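Local coordinates for protein glycerophosphoryl diester phosphodiesterase (Parabacteroides distasonis, PDB 3MZ2) that probably hydrolyses glycerophosphodiesters, as its family relatives do, using a TIM-barrel fold with its catalytic pocket at the C-terminal ends of the barrel strands, at residues E54-L57 and P61-F64; F64-R69 and P120-A125; L78-D81 and E85-S88; Q149-M154 and V160-H165; I263-D266 and E270-E273. All coordinates share one frame; numbering follows the deposited sequence. Where two conformers were deposited one is given.

Interaction 1. Residues E54-L57 and P61-F64; sequences ENTL and PATF
Leu57, near the end of helix 50-59, and Pro61, just before strand 63-70, mark the closest backbone approach, their CA atoms 5.4 Å apart as the chain turns back from helix to strand. Beyond this turn the contact is apolar and gathers on the rim of the Phe64 ring. Thr56 comes from the opposite direction and sets its CB at the edge of the ring, 3.8 Å from Phe64 CE1. With Thr56 CG2 anti to the backbone N, that methyl also reaches Ala62 CB at 4.1 Å, while Thr56 OG1 is hydrogen-bonded to Thr52 O within the helix. Leu57 comes in at a slant to the Phe64 side chain: its CG lies in the ring plane at the edge, and its CD2 touches Phe64 CZ at 3.8 Å. The same methyl rests against the backbone just before the strand, 3.7 Å from Ala62 N. An alanine in place of Phe64 would take away the rim that Thr56 and Leu57 share, and is likely to open a gap between helix and strand. The arrangement is that of a beta-alpha-beta crossover, in which helix 50-59 packs on strand 63-70 at the outside of a TIM barrel.

Interaction 2. Residues F64-R69 and P120-A125; sequences FEIDPR and PTLEEA
In the layer of a TIM barrel where helices cover strands, Leu122, on the first turn of helix 122-129, is the side chain that meets strand 63-70 at Ile66 and Pro68. The helix belongs to the long connection from this strand to its parallel neighbour 135-137, and the nearest CA pair is Pro68 and Leu122, 6.5 Å apart. Leu122 holds CG anti to its backbone N (chi1 174°), which carries both methyls toward the strand. They divide the work: CD1 touches Ile66 CD1 at 3.7 Å, while CD2 lies 4.4 Å from Pro68 CB, a looser touch. Ile66 and Leu122 cross at about a right angle, meeting through terminal methyls alone. Ile66 makes this reach with CG1 between its backbone N and carbonyl carbon (chi1 61°). All three residues are buried, and Ile76, Leu78, Leu135 and Leu137 of adjoining strands continue the apolar layer around them. The residue before Leu122 caps this helix start. Thr121 occupies the N-cap, its OG1 accepting from Glu124 N at 2.9 Å, nearly straight with an N-H...O angle of 162°.

Interaction 3. Residues L78-D81 and E85-S88; sequences LFHD and ERTS. With SO4 (sulfate ion), chain C.
Arg86 begins its contact with Asp81 already at CB, which lies 3.4 Å from Asp81 OD2. From there CG stands anti to the backbone N and the chain runs extended to CD, then bends at chi3 (61°), a turn that brings the guanidinium side-on to the carboxylate. NE donates to Asp81 OD2 at 2.8 Å, in the guanidinium plane and onto the syn lone pair. NH2 completes a two-nitrogen salt bridge, giving a longer bond of 3.2 Å to Asp81 OD1, which it meets from above the carboxylate plane. The two planes are 52° apart, consistent with this uneven grip. Beyond the contact NH1 is paired with Glu47. One face of the guanidinium is covered by Thr87 CG2, 3.4 Å above its centre.

Asp81 OD1 has a second donor, His80 ND1, at 2.7 Å and on the anti side, in the plane of the imidazole. The far nitrogen of that ring, NE2, donates to O4 of a sulfate at 3.2 Å, an ion also bound by His37 and Arg38. Two waters link Asp81 OD2 to the backbone N atoms of Arg86 and Thr87, and a third joins Asp81 N to Thr87 OG1. That hydroxyl oxygen also lies 3.2 Å from Phe79 CZ. Arg86 would thus be a second-shell residue, its two bonds likely to steady the carboxylate that holds the His80 ring. His37-Arg38, with Glu47, and His80-Asp81 are consistent with the HR(X)nEN and HD signatures of the family, and the sulfate may mark where the substrate phosphate binds.

Interaction 4. Residues Q149-M154 and V160-H165; sequences QLITDM and VMITVH
Ile151 points from helix 144-153 at strand 160-164 and crosses both Val160 and Ile162 obliquely, its terminal methyl set between them. CD1 lies 3.7 Å from Val160 CG1 and 3.6 Å from Ile162 CG1. Behind it, Ile151 CG1 adds a second touch on Val160 CG1 at 3.8 Å; CG1 and CD1 thus both lie against the valine methyl, while CD1 alone reaches Ile162. The torsions explain this reach, since Ile151 CG1 stands anti to the carbonyl carbon (chi1 -64°) and CD1 continues nearly fully extended (chi2 169°). Its other branch, CG2, stays close to the backbone of the strand, 4.1 Å from Val160 O. The three side chains form the helix-to-strand interface of a beta-alpha-beta unit of the TIM barrel, strand 135-137, helix 144-153 and strand 160-164. Val160 and Ile162 are two residues apart on the strand and therefore face the same way, toward the helix, whereas Met161 between them, a selenomethionine, points away from it. An alanine at Ile151 would lack both the CG1-CD1 arm and CG2, and would probably open a gap over Val160 and Ile162 on the side of helix 144-153. Leu137 of the neighbouring parallel strand touches both Ile151 and Val160, and Phe180 lies against Ile151 as well. On the strand, Ile162 uses its CG1-CD1 branch twice, CD1 also lying 3.8 Å from Ile151 CD1.

Interaction 5. Residues I263-D266 and E270-E273; sequences IESD and EVAE
Ser265 OG, at the end of strand 262-265, is gripped by two polar partners while its flank lies on Val271 of helix 268-275: it is hydrogen-bonded to Asp240 OD1 and to the backbone N of Arg267. The hydroxyl stands anti to the backbone N of its own residue (chi1 177°), which turns it toward the start of the helix. Val271 CG2 meets it there, 3.5 Å from Ser265 OG and 3.6 Å from Ser265 CB, so that one methyl covers both atoms of this short side chain. Ile263, two places earlier in the strand, meets both valine branches. Val271 CG1, anti to its backbone N, comes within 3.9 Å of Ile263 CD1 and 4.1 Å of Ile263 CG2. Val271 CG2 also lies 4.0 Å from Ile263 CG2. Strand and helix approach most closely at Ser265 and Val271, with 7.5 Å between their CA atoms. Tyr252 of helix 245-257 touches Ser265 and Val271, and Ile34 of strand 33-36 borders the valine too. The chemistry is thus split: across the contact the attraction is apolar, carried by the two valine methyls, while the one buried hydroxyl is satisfied by Asp240 and Arg267, which implies that it can sit beneath a methyl without losing its hydrogen bonds.

Overall arrangement
Interactions 1, 2, 4 and 5 each pack a helix against a strand of the same TIM-barrel sheet, whereas interaction 3 lies in the loop after strand 76-78. Along the chain interactions 1 and 2 share Phe64 and strand 63-70, interaction 3 is nested inside the loop closed by interaction 2, and interactions 4 and 5 follow. Interactions 2 and 3 have centres 12 Å apart and touch through Arg69, whose NE and NH2 probably bond Phe79 O and His80 O. Interactions 4 and 5, 24 Å between centres, lie on opposite sides of the chain's centre. These apolar contacts seat helices on the outside of the barrel wall, and the polar loop at interaction 3 brings residues to a possible phosphate site.

Interaction 1. Residues E54-L57 and P61-F64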
# COMPACT_ATOMS: atom_id res chain seq x y z
N GLU A 54 -4.71 -20.01 -16.82
CA GLU A 54 -5.07 -21.26 -17.52
C GLU A 54 -3.84 -22.10 -17.90
O GLU A 54 -3.81 -23.35 -17.72
CB GLU A 54 -5.89 -20.92 -18.77
CG GLU A 54 -7.21 -20.26 -18.47
CD GLU A 54 -7.84 -19.48 -19.64
OE1 GLU A 54 -7.36 -19.61 -20.81
OE2 GLU A 54 -8.81 -18.72 -19.37
N ASN A 55 -2.84 -21.42 -18.45
CA ASN A 55 -1.56 -22.05 -18.78
C ASN A 55 -0.92 -22.70 -17.55
O ASN A 55 -0.53 -23.87 -17.59
CB ASN A 55 -0.59 -21.03 -19.37
CG ASN A 55 0.71 -21.67 -19.87
OD1 ASN A 55 0.67 -22.56 -20.73
ND2 ASN A 55 1.85 -21.21 -19.37
N THR A 56 -0.86 -21.98 -16.45
CA THR A 56 -0.28 -22.57 -15.25
C THR A 56 -1.02 -23.85 -14.83
O THR A 56 -0.38 -24.83 -14.53
CB THR A 56 -0.24 -21.57 -14.07
OG1 THR A 56 0.56 -20.45 -14.43
CG2 THR A 56 0.33 -22.18 -12.78
N LEU A 57 -2.35 -23.83 -14.77
CA LEU A 57 -3.09 -25.04 -14.42
C LEU A 57 -2.89 -26.25 -15.35
O LEU A 57 -3.07 -27.39 -14.92
CB LEU A 57 -4.57 -24.75 -14.31
CG LEU A 57 -4.96 -23.79 -13.19
CD1 LEU A 57 -6.48 -23.78 -13.10
CD2 LEU A 57 -4.33 -24.11 -11.84
N PRO A 61 -1.48 -27.97 -10.36
CA PRO A 61 -2.46 -27.27 -9.52
C PRO A 61 -1.81 -26.07 -8.87
O PRO A 61 -0.64 -26.12 -8.53
CB PRO A 61 -2.85 -28.32 -8.47
CG PRO A 61 -1.79 -29.28 -8.48
CD PRO A 61 -1.13 -29.29 -9.80
N ALA A 62 -2.56 -24.98 -8.74
CA ALA A 62 -2.04 -23.79 -8.10
C ALA A 62 -3.21 -22.91 -7.68
O ALA A 62 -4.30 -23.03 -8.22
CB ALA A 62 -1.11 -23.03 -9.06
N THR A 63 -2.94 -22.02 -6.73
CA THR A 63 -3.75 -20.87 -6.42
C THR A 63 -3.10 -19.67 -7.09
O THR A 63 -1.98 -19.77 -7.58
CB THR A 63 -3.84 -20.60 -4.93
OG1 THR A 63 -2.51 -20.50 -4.40
CG2 THR A 63 -4.58 -21.76 -4.23
N PHE A 64 -3.84 -18.57 -7.19
CA PHE A 64 -3.33 -17.37 -7.86
C PHE A 64 -3.52 -16.13 -6.99
O PHE A 64 -4.63 -15.78 -6.64
CB PHE A 64 -4.02 -17.19 -9.23
CG PHE A 64 -3.77 -18.35 -10.17
CD1 PHE A 64 -2.53 -18.51 -10.72
CD2 PHE A 64 -4.71 -19.30 -10.41
CE1 PHE A 64 -2.26 -19.57 -11.58
CE2 PHE A 64 -4.44 -20.38 -11.25
CZ PHE A 64 -3.18 -20.53 -11.81

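Interaction 2. Residues F64-R69 and P120-A125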
# COMPACT_ATOMS: atom_id res chain seq x y z
N PHE A 64 -3.84 -18.57 -7.19
CA PHE A 64 -3.33 -17.37 -7.86
C PHE A 64 -3.52 -16.13 -6.99
O PHE A 64 -4.63 -15.78 -6.64
CB PHE A 64 -4.02 -17.19 -9.23
CG PHE A 64 -3.77 -18.35 -10.17
CD1 PHE A 64 -2.53 -18.51 -10.72
CD2 PHE A 64 -4.71 -19.30 -10.41
CE1 PHE A 64 -2.26 -19.57 -11.58
CE2 PHE A 64 -4.44 -20.38 -11.25
CZ PHE A 64 -3.18 -20.53 -11.81
N GLU A 65 -2.42 -15.44 -6.74
CA GLU A 65 -2.40 -14.18 -6.02
C GLU A 65 -2.48 -13.10 -7.09
O GLU A 65 -1.71 -13.12 -8.05
CB GLU A 65 -1.09 -14.10 -5.25
CG GLU A 65 -1.01 -12.85 -4.41
CD GLU A 65 -0.31 -11.69 -5.06
OE1 GLU A 65 0.24 -11.80 -6.17
OE2 GLU A 65 -0.31 -10.63 -4.40
N ILE A 66 -3.44 -12.19 -6.99
CA ILE A 66 -3.72 -11.24 -8.05
C ILE A 66 -3.86 -9.83 -7.48
O ILE A 66 -4.02 -9.63 -6.26
CB ILE A 66 -4.99 -11.70 -8.86
CG1 ILE A 66 -6.22 -11.78 -7.97
CG2 ILE A 66 -4.70 -13.08 -9.50
CD1 ILE A 66 -7.55 -12.19 -8.66
N ASP A 67 -3.85 -8.85 -8.39
CA ASP A 67 -3.76 -7.43 -8.07
C ASP A 67 -4.99 -6.63 -8.55
O ASP A 67 -4.97 -6.06 -9.65
CB ASP A 67 -2.49 -6.82 -8.71
CG ASP A 67 -1.22 -7.50 -8.23
OD1 ASP A 67 -0.96 -7.39 -7.01
OD2 ASP A 67 -0.51 -8.12 -9.04
N PRO A 68 -6.07 -6.57 -7.74
CA PRO A 68 -7.25 -5.80 -8.09
C PRO A 68 -7.02 -4.30 -7.93
O PRO A 68 -6.42 -3.86 -6.95
CB PRO A 68 -8.34 -6.28 -7.12
CG PRO A 68 -7.72 -7.26 -6.23
CD PRO A 68 -6.23 -7.26 -6.45
N ARG A 69 -7.43 -3.54 -8.94
CA ARG A 69 -7.36 -2.10 -8.88
C ARG A 69 -8.43 -1.48 -9.78
O ARG A 69 -9.07 -2.15 -10.59
CB ARG A 69 -5.97 -1.55 -9.25
CG ARG A 69 -5.56 -1.79 -10.66
CD ARG A 69 -4.36 -0.95 -11.11
NE ARG A 69 -3.15 -1.08 -10.26
CZ ARG A 69 -2.71 -0.14 -9.44
NH1 ARG A 69 -3.39 0.98 -9.26
NH2 ARG A 69 -1.60 -0.36 -8.75
N PRO A 120 -7.89 -8.20 -17.65
CA PRO A 120 -9.17 -8.83 -17.25
C PRO A 120 -9.82 -8.11 -16.08
O PRO A 120 -9.14 -7.45 -15.30
CB PRO A 120 -8.75 -10.21 -16.78
CG PRO A 120 -7.41 -10.00 -16.19
CD PRO A 120 -6.75 -8.91 -17.04
N THR A 121 -11.14 -8.26 -15.94
CA THR A 121 -11.78 -7.80 -14.71
C THR A 121 -11.61 -8.84 -13.60
O THR A 121 -11.45 -10.04 -13.87
CB THR A 121 -13.29 -7.56 -14.87
OG1 THR A 121 -13.92 -8.79 -15.19
CG2 THR A 121 -13.60 -6.47 -15.90
N LEU A 122 -11.67 -8.39 -12.36
CA LEU A 122 -11.75 -9.28 -11.23
C LEU A 122 -12.96 -10.19 -11.31
O LEU A 122 -12.86 -11.39 -11.03
CB LEU A 122 -11.72 -8.51 -9.88
CG LEU A 122 -11.96 -9.38 -8.65
CD1 LEU A 122 -10.85 -10.46 -8.49
CD2 LEU A 122 -12.13 -8.53 -7.38
N GLU A 123 -14.10 -9.65 -11.75
CA GLU A 123 -15.29 -10.46 -11.91
C GLU A 123 -15.08 -11.65 -12.86
O GLU A 123 -15.48 -12.78 -12.56
CB GLU A 123 -16.42 -9.60 -12.44
CG GLU A 123 -17.76 -10.33 -12.53
CD GLU A 123 -18.28 -10.78 -11.17
OE1 GLU A 123 -17.84 -10.22 -10.13
OE2 GLU A 123 -19.14 -11.69 -11.13
N GLU A 124 -14.46 -11.40 -14.01
CA GLU A 124 -14.17 -12.49 -14.96
C GLU A 124 -13.30 -13.56 -14.31
O GLU A 124 -13.53 -14.76 -14.52
CB GLU A 124 -13.47 -11.98 -16.22
CG GLU A 124 -12.96 -13.09 -17.16
CD GLU A 124 -12.18 -12.52 -18.32
OE1 GLU A 124 -11.77 -11.35 -18.24
OE2 GLU A 124 -11.99 -13.25 -19.31
N ALA A 125 -12.32 -13.13 -13.50
CA ALA A 125 -11.43 -14.06 -12.87
C ALA A 125 -12.14 -14.90 -11.81
O ALA A 125 -11.92 -16.12 -11.71
CB ALA A 125 -10.22 -13.31 -12.25

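Interaction 3. Residues L78-D81 and E85-S88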
# COMPACT_ATOMS: atom_id res chain seq x y z
N LEU A 78 -7.51 -6.49 -12.99
CA LEU A 78 -6.29 -7.08 -12.43
C LEU A 78 -5.12 -6.45 -13.16
O LEU A 78 -5.01 -6.64 -14.36
CB LEU A 78 -6.26 -8.58 -12.67
CG LEU A 78 -7.48 -9.33 -12.15
CD1 LEU A 78 -7.32 -10.84 -12.30
CD2 LEU A 78 -7.82 -8.97 -10.74
N PHE A 79 -4.27 -5.75 -12.42
CA PHE A 79 -3.12 -5.08 -12.99
C PHE A 79 -2.25 -4.58 -11.82
O PHE A 79 -2.75 -3.84 -10.96
CB PHE A 79 -3.57 -3.87 -13.85
CG PHE A 79 -2.51 -3.39 -14.78
CD1 PHE A 79 -2.34 -4.00 -16.02
CD2 PHE A 79 -1.64 -2.38 -14.41
CE1 PHE A 79 -1.35 -3.60 -16.87
CE2 PHE A 79 -0.64 -1.99 -15.26
CZ PHE A 79 -0.51 -2.60 -16.49
N HIS A 80 -0.98 -4.96 -11.79
CA HIS A 80 -0.16 -4.67 -10.61
C HIS A 80 0.27 -3.20 -10.45
O HIS A 80 0.07 -2.61 -9.41
CB HIS A 80 1.08 -5.56 -10.57
CG HIS A 80 1.97 -5.28 -9.40
ND1 HIS A 80 2.96 -4.31 -9.45
CD2 HIS A 80 1.94 -5.72 -8.12
CE1 HIS A 80 3.55 -4.24 -8.27
NE2 HIS A 80 2.97 -5.09 -7.45
N ASP A 81 0.90 -2.66 -11.49
CA ASP A 81 1.62 -1.37 -11.39
C ASP A 81 0.70 -0.16 -11.43
O ASP A 81 -0.43 -0.22 -11.94
CB ASP A 81 2.62 -1.21 -12.53
CG ASP A 81 3.75 -2.20 -12.51
OD1 ASP A 81 3.96 -2.91 -11.49
OD2 ASP A 81 4.43 -2.30 -13.54
N GLU A 85 2.99 0.96 -18.56
CA GLU A 85 4.11 0.62 -19.47
C GLU A 85 4.79 -0.73 -19.31
O GLU A 85 5.12 -1.35 -20.32
CB GLU A 85 5.22 1.69 -19.48
CG GLU A 85 4.80 3.01 -20.09
CD GLU A 85 4.14 3.96 -19.10
OE1 GLU A 85 3.94 3.57 -17.92
OE2 GLU A 85 3.80 5.10 -19.50
N ARG A 86 5.03 -1.22 -18.08
CA ARG A 86 5.76 -2.48 -17.92
C ARG A 86 5.05 -3.71 -18.48
O ARG A 86 5.66 -4.53 -19.17
CB ARG A 86 6.15 -2.71 -16.43
CG ARG A 86 7.08 -3.93 -16.23
CD ARG A 86 7.44 -4.13 -14.75
NE ARG A 86 6.24 -4.37 -13.95
CZ ARG A 86 5.73 -5.56 -13.66
NH1 ARG A 86 6.33 -6.70 -14.01
NH2 ARG A 86 4.61 -5.62 -12.96
N THR A 87 3.76 -3.89 -18.19
CA THR A 87 3.09 -5.13 -18.57
C THR A 87 1.96 -4.89 -19.57
O THR A 87 1.09 -5.76 -19.74
CB THR A 87 2.55 -5.87 -17.34
OG1 THR A 87 1.52 -5.09 -16.75
CG2 THR A 87 3.67 -6.12 -16.33
N SER A 88 2.00 -3.74 -20.25
CA SER A 88 1.09 -3.46 -21.39
C SER A 88 1.72 -2.49 -22.42
O SER A 88 2.75 -1.85 -22.17
CB SER A 88 -0.24 -2.86 -20.92
OG SER A 88 -0.13 -1.47 -20.65
S SO4 C . 4.18 -7.78 -5.12
O1 SO4 C . 3.21 -8.12 -6.16
O2 SO4 C . 4.12 -8.82 -4.09
O3 SO4 C . 5.56 -7.71 -5.64
O4 SO4 C . 3.86 -6.40 -4.66
O HOH W 1 1.67 -4.21 -13.92
O HOH W 2 4.78 -0.05 -15.54
O HOH W 3 2.74 -2.03 -15.96

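Interaction 4. Residues Q149-M154 and V160-H165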
# COMPACT_ATOMS: atom_id res chain seq x y z
N GLN A 149 -17.59 -6.68 0.51
CA GLN A 149 -18.96 -6.82 -0.01
C GLN A 149 -18.99 -7.63 -1.31
O GLN A 149 -19.93 -8.42 -1.52
CB GLN A 149 -19.56 -5.44 -0.23
CG GLN A 149 -19.87 -4.74 1.10
CD GLN A 149 -20.07 -3.23 0.96
OE1 GLN A 149 -19.72 -2.63 -0.05
NE2 GLN A 149 -20.62 -2.62 2.02
N LEU A 150 -18.02 -7.45 -2.19
CA LEU A 150 -18.01 -8.20 -3.45
C LEU A 150 -17.94 -9.69 -3.18
O LEU A 150 -18.68 -10.46 -3.75
CB LEU A 150 -16.82 -7.80 -4.33
CG LEU A 150 -16.78 -8.47 -5.72
CD1 LEU A 150 -18.02 -8.17 -6.54
CD2 LEU A 150 -15.52 -8.01 -6.47
N ILE A 151 -17.01 -10.11 -2.32
CA ILE A 151 -16.85 -11.56 -2.03
C ILE A 151 -18.13 -12.12 -1.35
O ILE A 151 -18.64 -13.21 -1.72
CB ILE A 151 -15.63 -11.83 -1.15
CG1 ILE A 151 -14.37 -11.43 -1.92
CG2 ILE A 151 -15.54 -13.31 -0.79
CD1 ILE A 151 -13.06 -11.41 -1.02
N THR A 152 -18.68 -11.37 -0.38
CA THR A 152 -19.85 -11.78 0.34
C THR A 152 -21.06 -11.86 -0.57
O THR A 152 -21.80 -12.85 -0.57
CB THR A 152 -20.15 -10.89 1.54
OG1 THR A 152 -18.99 -10.87 2.38
CG2 THR A 152 -21.36 -11.42 2.38
N ASP A 153 -21.27 -10.80 -1.37
CA ASP A 153 -22.46 -10.73 -2.25
C ASP A 153 -22.45 -11.87 -3.29
O ASP A 153 -23.50 -12.37 -3.68
CB ASP A 153 -22.51 -9.42 -3.03
CG ASP A 153 -22.81 -8.16 -2.15
OD1 ASP A 153 -23.08 -8.24 -0.93
OD2 ASP A 153 -22.76 -7.06 -2.74
N MSE A 154 -21.26 -12.28 -3.70
CA MSE A 154 -21.04 -13.29 -4.75
C MSE A 154 -20.99 -14.70 -4.17
O MSE A 154 -20.89 -15.69 -4.93
CB MSE A 154 -19.71 -13.04 -5.49
CG MSE A 154 -19.67 -11.76 -6.30
SE MSE A 154 -18.10 -11.62 -7.42
CE MSE A 154 -18.52 -13.05 -8.70
N VAL A 160 -12.18 -17.21 -2.95
CA VAL A 160 -11.53 -15.89 -3.05
C VAL A 160 -11.07 -15.51 -1.64
O VAL A 160 -11.90 -15.24 -0.77
CB VAL A 160 -12.47 -14.82 -3.64
CG1 VAL A 160 -11.71 -13.45 -3.83
CG2 VAL A 160 -13.12 -15.27 -4.95
N MSE A 161 -9.76 -15.54 -1.41
CA MSE A 161 -9.15 -15.25 -0.11
C MSE A 161 -8.67 -13.81 -0.10
O MSE A 161 -8.46 -13.22 -1.18
CB MSE A 161 -7.95 -16.16 0.18
CG MSE A 161 -8.36 -17.58 0.37
SE MSE A 161 -6.86 -18.82 0.27
CE MSE A 161 -5.74 -18.19 1.75
N ILE A 162 -8.45 -13.28 1.09
CA ILE A 162 -8.03 -11.87 1.25
C ILE A 162 -6.65 -11.82 1.91
O ILE A 162 -6.45 -12.44 2.93
CB ILE A 162 -9.04 -11.09 2.10
CG1 ILE A 162 -10.45 -11.20 1.49
CG2 ILE A 162 -8.61 -9.59 2.23
CD1 ILE A 162 -11.61 -10.85 2.48
N THR A 163 -5.72 -11.08 1.32
CA THR A 163 -4.41 -10.88 1.91
C THR A 163 -4.54 -9.78 2.93
O THR A 163 -5.09 -8.71 2.63
CB THR A 163 -3.35 -10.48 0.86
OG1 THR A 163 -3.27 -11.51 -0.11
CG2 THR A 163 -1.96 -10.32 1.56
N VAL A 164 -4.03 -10.05 4.13
CA VAL A 164 -4.04 -9.08 5.24
C VAL A 164 -2.65 -9.00 5.82
O VAL A 164 -1.93 -10.03 5.89
CB VAL A 164 -5.06 -9.49 6.35
CG1 VAL A 164 -6.52 -9.37 5.80
CG2 VAL A 164 -4.78 -10.88 6.93
N HIS A 165 -2.26 -7.77 6.16
CA HIS A 165 -0.91 -7.52 6.62
C HIS A 165 -0.76 -7.56 8.15
O HIS A 165 0.35 -7.63 8.66
CB HIS A 165 -0.39 -6.20 6.07
CG HIS A 165 -0.26 -6.17 4.59
ND1 HIS A 165 -0.49 -5.02 3.85
CD2 HIS A 165 0.01 -7.15 3.69
CE1 HIS A 165 -0.31 -5.30 2.56
NE2 HIS A 165 -0.00 -6.58 2.45

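Interaction 5. Residues I263-D266 and E270-E273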
# COMPACT_ATOMS: atom_id res chain seq x y z
N ILE A 263 4.97 -22.60 -1.88
CA ILE A 263 5.84 -21.63 -2.58
C ILE A 263 5.00 -20.73 -3.46
O ILE A 263 4.24 -21.24 -4.34
CB ILE A 263 6.89 -22.34 -3.43
CG1 ILE A 263 7.88 -23.02 -2.50
CG2 ILE A 263 7.62 -21.33 -4.32
CD1 ILE A 263 8.83 -24.02 -3.23
N GLU A 264 5.06 -19.42 -3.22
CA GLU A 264 4.52 -18.41 -4.14
C GLU A 264 5.63 -17.91 -5.05
O GLU A 264 6.68 -17.47 -4.57
CB GLU A 264 3.91 -17.23 -3.40
CG GLU A 264 3.34 -16.16 -4.32
CD GLU A 264 3.06 -14.87 -3.59
OE1 GLU A 264 4.01 -14.18 -3.16
OE2 GLU A 264 1.90 -14.56 -3.43
N SER A 265 5.38 -17.96 -6.36
CA SER A 265 6.42 -17.73 -7.35
C SER A 265 5.90 -17.08 -8.60
O SER A 265 4.74 -17.35 -9.01
CB SER A 265 7.10 -19.08 -7.66
OG SER A 265 8.08 -19.02 -8.67
N ASP A 266 6.75 -16.28 -9.25
CA ASP A 266 6.47 -15.77 -10.58
C ASP A 266 6.64 -16.89 -11.62
O ASP A 266 6.23 -16.72 -12.74
CB ASP A 266 7.38 -14.59 -10.97
CG ASP A 266 7.03 -13.30 -10.26
OD1 ASP A 266 5.84 -13.09 -10.00
OD2 ASP A 266 7.95 -12.50 -9.96
N GLU A 270 7.93 -23.73 -13.24
CA GLU A 270 9.28 -24.19 -12.88
C GLU A 270 9.27 -24.79 -11.49
O GLU A 270 9.98 -25.79 -11.22
CB GLU A 270 10.28 -23.04 -12.94
CG GLU A 270 10.65 -22.59 -14.29
CD GLU A 270 11.85 -21.62 -14.28
OE1 GLU A 270 12.77 -21.78 -13.47
OE2 GLU A 270 11.83 -20.69 -15.08
N VAL A 271 8.52 -24.17 -10.57
CA VAL A 271 8.41 -24.69 -9.21
C VAL A 271 7.84 -26.12 -9.27
O VAL A 271 8.40 -27.04 -8.66
CB VAL A 271 7.57 -23.81 -8.28
CG1 VAL A 271 7.48 -24.46 -6.89
CG2 VAL A 271 8.21 -22.45 -8.13
N ALA A 272 6.78 -26.29 -10.04
CA ALA A 272 6.15 -27.61 -10.19
C ALA A 272 7.11 -28.64 -10.72
O ALA A 272 7.21 -29.73 -10.19
CB ALA A 272 4.93 -27.52 -11.13
N GLU A 273 7.83 -28.32 -11.80
CA GLU A 273 8.82 -29.25 -12.34
C GLU A 273 9.92 -29.58 -11.34
O GLU A 273 10.34 -30.74 -11.23
CB GLU A 273 9.36 -28.73 -13.69
CG GLU A 273 8.22 -28.69 -14.70
CD GLU A 273 8.57 -28.31 -16.12
OE1 GLU A 273 9.78 -28.14 -16.41
OE2 GLU A 273 7.60 -28.21 -16.94